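Local coordinates for protein aromatic-amino-acid:2-oxoglutarate transaminase (Candida albicans, PDB 6HND) that probably transfers amino groups from aromatic amino acids, and perhaps 2-aminoadipate, to 2-oxo acids with the help of pyridoxal 5'-phosphate, at residues Asp450-Leu462 against Asp478-Arg490. Numbering follows the deposited sequence.
Sequences DVLQKMKLLLWKL and DLEFSKDRSNFFR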
loop_
_atom_site.group_PDB
_atom_site.type_symbol
_atom_site.label_atom_id
_atom_site.label_comp_id
_atom_site.label_asym_id
_atom_site.label_seq_id
_atom_site.Cartn_x
_atom_site.Cartn_y
_atom_site.Cartn_z
ATOM N N ASP B 450 -38.023 -3.612 -21.488
ATOM C CA ASP B 450 -37.303 -3.453 -20.204
ATOM C C ASP B 450 -35.804 -3.663 -20.485
ATOM O O ASP B 450 -35.410 -4.798 -20.837
ATOM C CB ASP B 450 -37.886 -4.429 -19.175
ATOM C CG ASP B 450 -37.353 -4.244 -17.758
ATOM O OD1 ASP B 450 -36.137 -3.968 -17.609
ATOM O OD2 ASP B 450 -38.159 -4.400 -16.809
ATOM N N VAL B 451 -35.008 -2.600 -20.379
ATOM C CA VAL B 451 -33.551 -2.609 -20.731
ATOM C C VAL B 451 -32.783 -3.590 -19.830
ATOM O O VAL B 451 -32.108 -4.485 -20.380
ATOM C CB VAL B 451 -32.919 -1.203 -20.661
ATOM C CG1 VAL B 451 -31.406 -1.282 -20.770
ATOM C CG2 VAL B 451 -33.475 -0.286 -21.744
ATOM N N LEU B 452 -32.837 -3.387 -18.511
ATOM C CA LEU B 452 -32.148 -4.245 -17.509
ATOM C C LEU B 452 -32.551 -5.711 -17.706
ATOM O O LEU B 452 -31.658 -6.574 -17.760
ATOM C CB LEU B 452 -32.512 -3.779 -16.100
ATOM C CG LEU B 452 -31.996 -2.395 -15.717
ATOM C CD1 LEU B 452 -32.295 -2.108 -14.250
ATOM C CD2 LEU B 452 -30.507 -2.284 -15.994
ATOM N N GLN B 453 -33.845 -5.982 -17.822
ATOM C CA GLN B 453 -34.348 -7.367 -17.908
ATOM C C GLN B 453 -33.782 -8.040 -19.169
ATOM O O GLN B 453 -33.289 -9.169 -19.057
ATOM C CB GLN B 453 -35.874 -7.364 -17.878
ATOM C CG GLN B 453 -36.471 -8.761 -17.908
ATOM C CD GLN B 453 -37.890 -8.765 -18.421
ATOM O OE1 GLN B 453 -38.165 -8.420 -19.581
ATOM N NE2 GLN B 453 -38.802 -9.170 -17.544
ATOM N N LYS B 454 -33.842 -7.392 -20.337
ATOM C CA LYS B 454 -33.404 -8.025 -21.618
ATOM C C LYS B 454 -31.880 -8.109 -21.667
ATOM O O LYS B 454 -31.337 -9.076 -22.263
ATOM C CB LYS B 454 -33.911 -7.255 -22.840
ATOM C CG LYS B 454 -35.414 -7.321 -23.078
ATOM C CD LYS B 454 -35.966 -8.729 -22.968
ATOM C CE LYS B 454 -37.307 -8.882 -23.648
ATOM N NZ LYS B 454 -37.802 -10.264 -23.512
ATOM N N MET B 455 -31.200 -7.110 -21.114
ATOM C CA MET B 455 -29.716 -7.105 -21.107
ATOM C C MET B 455 -29.234 -8.271 -20.233
ATOM O O MET B 455 -28.282 -8.933 -20.655
ATOM C CB MET B 455 -29.152 -5.756 -20.632
ATOM C CG MET B 455 -29.308 -4.627 -21.670
ATOM S SD MET B 455 -28.405 -4.915 -23.236
ATOM C CE MET B 455 -26.722 -4.929 -22.620
ATOM N N LYS B 456 -29.902 -8.568 -19.110
ATOM C CA LYS B 456 -29.525 -9.711 -18.216
ATOM C C LYS B 456 -29.754 -11.037 -18.950
ATOM O O LYS B 456 -28.886 -11.901 -18.889
ATOM C CB LYS B 456 -30.286 -9.698 -16.889
ATOM C CG LYS B 456 -29.844 -8.627 -15.912
ATOM C CD LYS B 456 -30.885 -8.315 -14.846
ATOM C CE LYS B 456 -30.489 -7.132 -13.979
ATOM N NZ LYS B 456 -31.600 -6.720 -13.087
ATOM N N LEU B 457 -30.875 -11.158 -19.649
ATOM C CA LEU B 457 -31.233 -12.360 -20.433
ATOM C C LEU B 457 -30.185 -12.557 -21.534
ATOM O O LEU B 457 -29.707 -13.692 -21.690
ATOM C CB LEU B 457 -32.644 -12.159 -20.996
ATOM C CG LEU B 457 -33.426 -13.439 -21.272
ATOM C CD1 LEU B 457 -33.493 -14.308 -20.028
ATOM C CD2 LEU B 457 -34.816 -13.120 -21.792
ATOM N N LEU B 458 -29.782 -11.466 -22.203
ATOM C CA LEU B 458 -28.759 -11.485 -23.281
ATOM C C LEU B 458 -27.405 -11.881 -22.685
ATOM O O LEU B 458 -26.647 -12.624 -23.353
ATOM C CB LEU B 458 -28.716 -10.113 -23.961
ATOM C CG LEU B 458 -27.707 -9.950 -25.093
ATOM C CD1 LEU B 458 -27.796 -11.092 -26.095
ATOM C CD2 LEU B 458 -27.899 -8.605 -25.796
ATOM N N LEU B 459 -27.110 -11.439 -21.458
ATOM C CA LEU B 459 -25.821 -11.780 -20.803
ATOM C C LEU B 459 -25.744 -13.307 -20.638
ATOM O O LEU B 459 -24.718 -13.893 -21.050
ATOM C CB LEU B 459 -25.695 -11.061 -19.458
ATOM C CG LEU B 459 -24.326 -11.198 -18.781
ATOM C CD1 LEU B 459 -23.217 -10.603 -19.645
ATOM C CD2 LEU B 459 -24.327 -10.562 -17.387
ATOM N N TRP B 460 -26.795 -13.942 -20.102
ATOM C CA TRP B 460 -26.846 -15.423 -19.986
ATOM C C TRP B 460 -26.538 -16.055 -21.354
ATOM O O TRP B 460 -25.740 -16.997 -21.385
ATOM C CB TRP B 460 -28.193 -15.899 -19.451
ATOM C CG TRP B 460 -28.397 -15.623 -18.002
ATOM C CD1 TRP B 460 -29.322 -14.789 -17.438
ATOM C CD2 TRP B 460 -27.647 -16.198 -16.921
ATOM N NE1 TRP B 460 -29.203 -14.821 -16.077
ATOM C CE2 TRP B 460 -28.181 -15.665 -15.731
ATOM C CE3 TRP B 460 -26.583 -17.101 -16.846
ATOM C CZ2 TRP B 460 -27.672 -16.010 -14.481
ATOM C CZ3 TRP B 460 -26.076 -17.431 -15.612
ATOM C CH2 TRP B 460 -26.614 -16.892 -14.446
ATOM N N LYS B 461 -27.112 -15.530 -22.443
ATOM C CA LYS B 461 -26.891 -16.037 -23.827
ATOM C C LYS B 461 -25.405 -15.966 -24.233
ATOM O O LYS B 461 -24.888 -16.941 -24.825
ATOM C CB LYS B 461 -27.735 -15.238 -24.822
ATOM C CG LYS B 461 -27.953 -15.939 -26.148
ATOM C CD LYS B 461 -28.466 -17.359 -25.964
ATOM C CE LYS B 461 -29.246 -17.868 -27.142
ATOM N NZ LYS B 461 -29.553 -19.300 -26.964
ATOM N N LEU B 462 -24.743 -14.838 -23.972
ATOM C CA LEU B 462 -23.298 -14.654 -24.277
ATOM C C LEU B 462 -22.507 -15.709 -23.495
ATOM O O LEU B 462 -21.641 -16.373 -24.106
ATOM C CB LEU B 462 -22.826 -13.246 -23.885
ATOM C CG LEU B 462 -23.482 -12.055 -24.586
ATOM C CD1 LEU B 462 -22.765 -10.789 -24.195
ATOM C CD2 LEU B 462 -23.466 -12.195 -26.081
ATOM N N ASP B 478 -25.718 5.248 -10.326
ATOM C CA ASP B 478 -27.135 5.046 -9.939
ATOM C C ASP B 478 -27.840 4.322 -11.089
ATOM O O ASP B 478 -27.969 4.895 -12.189
ATOM C CB ASP B 478 -27.818 6.378 -9.609
ATOM C CG ASP B 478 -29.174 6.213 -8.932
ATOM O OD1 ASP B 478 -30.127 5.735 -9.593
ATOM O OD2 ASP B 478 -29.265 6.558 -7.746
ATOM N N LEU B 479 -28.317 3.118 -10.809
ATOM C CA LEU B 479 -28.902 2.199 -11.801
ATOM C C LEU B 479 -30.192 2.802 -12.363
ATOM O O LEU B 479 -30.312 2.828 -13.588
ATOM C CB LEU B 479 -29.137 0.847 -11.123
ATOM C CG LEU B 479 -29.552 -0.284 -12.065
ATOM C CD1 LEU B 479 -28.736 -0.243 -13.354
ATOM C CD2 LEU B 479 -29.414 -1.638 -11.377
ATOM N N GLU B 480 -31.106 3.285 -11.513
ATOM C CA GLU B 480 -32.403 3.858 -11.972
ATOM C C GLU B 480 -32.099 5.019 -12.917
ATOM O O GLU B 480 -32.684 5.098 -14.019
ATOM C CB GLU B 480 -33.274 4.315 -10.794
ATOM C CG GLU B 480 -34.399 3.341 -10.459
ATOM C CD GLU B 480 -35.380 3.103 -11.601
ATOM O OE1 GLU B 480 -35.657 1.925 -11.882
ATOM O OE2 GLU B 480 -35.835 4.101 -12.235
ATOM N N PHE B 481 -31.172 5.879 -12.522
ATOM C CA PHE B 481 -30.826 7.072 -13.322
ATOM C C PHE B 481 -30.404 6.672 -14.738
ATOM O O PHE B 481 -30.849 7.339 -15.674
ATOM C CB PHE B 481 -29.680 7.825 -12.663
ATOM C CG PHE B 481 -29.343 9.135 -13.322
ATOM C CD1 PHE B 481 -30.081 10.280 -13.039
ATOM C CD2 PHE B 481 -28.261 9.225 -14.185
ATOM C CE1 PHE B 481 -29.740 11.497 -13.620
ATOM C CE2 PHE B 481 -27.903 10.447 -14.734
ATOM C CZ PHE B 481 -28.646 11.581 -14.457
ATOM N N SER B 482 -29.551 5.650 -14.869
ATOM C CA SER B 482 -28.819 5.308 -16.112
ATOM C C SER B 482 -29.456 4.135 -16.887
ATOM O O SER B 482 -28.963 3.804 -17.959
ATOM C CB SER B 482 -27.399 5.042 -15.742
ATOM O OG SER B 482 -26.864 6.184 -15.110
ATOM N N LYS B 483 -30.522 3.550 -16.368
ATOM C CA LYS B 483 -31.295 2.405 -16.926
ATOM C C LYS B 483 -31.370 2.504 -18.453
ATOM O O LYS B 483 -30.997 1.524 -19.144
ATOM C CB LYS B 483 -32.724 2.433 -16.352
ATOM C CG LYS B 483 -33.286 1.120 -15.840
ATOM C CD LYS B 483 -34.815 1.069 -15.776
ATOM C CE LYS B 483 -35.448 2.218 -15.016
ATOM N NZ LYS B 483 -35.999 3.246 -15.930
ATOM N N ASP B 484 -31.888 3.629 -18.953
ATOM C CA ASP B 484 -32.243 3.795 -20.390
ATOM C C ASP B 484 -30.997 3.819 -21.280
ATOM O O ASP B 484 -31.177 3.588 -22.452
ATOM C CB ASP B 484 -33.057 5.060 -20.640
ATOM C CG ASP B 484 -34.467 4.967 -20.090
ATOM O OD1 ASP B 484 -34.999 3.825 -20.004
ATOM O OD2 ASP B 484 -35.012 6.036 -19.746
ATOM N N ARG B 485 -29.795 4.079 -20.753
ATOM C CA ARG B 485 -28.537 4.097 -21.547
ATOM C C ARG B 485 -27.665 2.883 -21.212
ATOM O O ARG B 485 -26.485 2.842 -21.653
ATOM C CB ARG B 485 -27.859 5.446 -21.317
ATOM C CG ARG B 485 -28.684 6.593 -21.873
ATOM C CD ARG B 485 -28.066 7.935 -21.613
ATOM N NE ARG B 485 -28.059 8.210 -20.193
ATOM C CZ ARG B 485 -29.120 8.491 -19.455
ATOM N NH1 ARG B 485 -30.330 8.540 -19.988
ATOM N NH2 ARG B 485 -28.967 8.707 -18.160
ATOM N N SER B 486 -28.231 1.896 -20.515
ATOM C CA SER B 486 -27.511 0.710 -19.984
ATOM C C SER B 486 -27.492 -0.398 -21.029
ATOM O O SER B 486 -26.951 -1.481 -20.709
ATOM C CB SER B 486 -28.132 0.224 -18.713
ATOM O OG SER B 486 -27.855 1.135 -17.671
ATOM N N ASN B 487 -28.019 -0.122 -22.228
ATOM C CA ASN B 487 -28.138 -1.125 -23.328
ATOM C C ASN B 487 -26.782 -1.322 -24.022
ATOM O O ASN B 487 -26.696 -1.176 -25.246
ATOM C CB ASN B 487 -29.240 -0.742 -24.322
ATOM C CG ASN B 487 -29.027 0.623 -24.952
ATOM O OD1 ASN B 487 -28.587 1.567 -24.278
ATOM N ND2 ASN B 487 -29.297 0.705 -26.249
ATOM N N PHE B 488 -25.738 -1.682 -23.284
ATOM C CA PHE B 488 -24.420 -1.928 -23.915
ATOM C C PHE B 488 -23.613 -2.894 -23.065
ATOM O O PHE B 488 -23.839 -2.957 -21.864
ATOM C CB PHE B 488 -23.637 -0.635 -24.170
ATOM C CG PHE B 488 -23.145 0.104 -22.953
ATOM C CD1 PHE B 488 -23.936 1.061 -22.336
ATOM C CD2 PHE B 488 -21.868 -0.104 -22.466
ATOM C CE1 PHE B 488 -23.451 1.789 -21.254
ATOM C CE2 PHE B 488 -21.400 0.587 -21.357
ATOM C CZ PHE B 488 -22.195 1.525 -20.747
ATOM N N PHE B 489 -22.675 -3.572 -23.707
ATOM C CA PHE B 489 -21.587 -4.315 -23.039
ATOM C C PHE B 489 -20.275 -3.578 -23.290
ATOM O O PHE B 489 -20.090 -3.038 -24.382
ATOM C CB PHE B 489 -21.518 -5.744 -23.561
ATOM C CG PHE B 489 -22.773 -6.534 -23.346
ATOM C CD1 PHE B 489 -23.117 -6.983 -22.077
ATOM C CD2 PHE B 489 -23.586 -6.868 -24.421
ATOM C CE1 PHE B 489 -24.281 -7.711 -21.879
ATOM C CE2 PHE B 489 -24.769 -7.573 -24.215
ATOM C CZ PHE B 489 -25.110 -7.994 -22.948
ATOM N N ARG B 490 -19.409 -3.542 -22.273
ATOM C CA ARG B 490 -18.016 -3.069 -22.416
ATOM C C ARG B 490 -17.200 -4.269 -22.858
ATOM O O ARG B 490 -17.293 -5.325 -22.182
ATOM C CB ARG B 490 -17.439 -2.524 -21.104
ATOM C CG ARG B 490 -16.050 -1.908 -21.258
ATOM C CD ARG B 490 -15.394 -1.658 -19.914
ATOM N NE ARG B 490 -14.910 -2.899 -19.350
ATOM C CZ ARG B 490 -14.307 -3.021 -18.188
ATOM N NH1 ARG B 490 -14.094 -1.957 -17.437
ATOM N NH2 ARG B 490 -13.923 -4.212 -17.770
#
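The ring of F489 lies clamped between M455 and L462, one on each face. M455 CE sits over one face, 3.7 Å from the centroid of the F489 ring. On the opposite face L462 CD1 lies 3.9 Å from that centroid. Both are CH-pi contacts. L458 meets the ring at its edge, CG and CD2 near its plane, with CD2 3.7 Å from F489 CE2, and L459 CD1 touches CE1 obliquely. Along M455, CB points toward the 478-490 segment; CG reaches the backbone of S486 and N487; SD rests on N487 CA at 3.8 Å; CE ends between F488 N and the ring. Bends at chi2 and chi3 (both -63°) curl the thioether so that its methyl, rather than the sulfur, covers the face, while SD keeps an oblique Met-aromatic contact.

At the start of the helix, V451 presses CG1 against the 479-487 turn, 3.3 Å from K483 O. The valine's chi1 of 170° sets this methyl anti to the backbone N and also near the N487 backbone. L452 meets L479 tip to tip, CD2 to CD1 at 3.8 Å, and crosses the aliphatic part of K483 at about a right angle. D450 caps this helix end, its OD1 accepting from Q453 N from above the carboxylate plane.

The contact packs helix 451-465 against the small antiparallel sheet containing strand 488-492, the two short axes at 49°, consistent with the small C-terminal domain of a fold-type I aminotransferase. I443 on the neighbouring strand also touches M455, L458 and F489. F488 turns its CB away from the helix. N487 ND2 is bonded to I443 O. Across the interface the grip is therefore dispersion and CH-pi packing, with methyls also lying against backbone polar atoms.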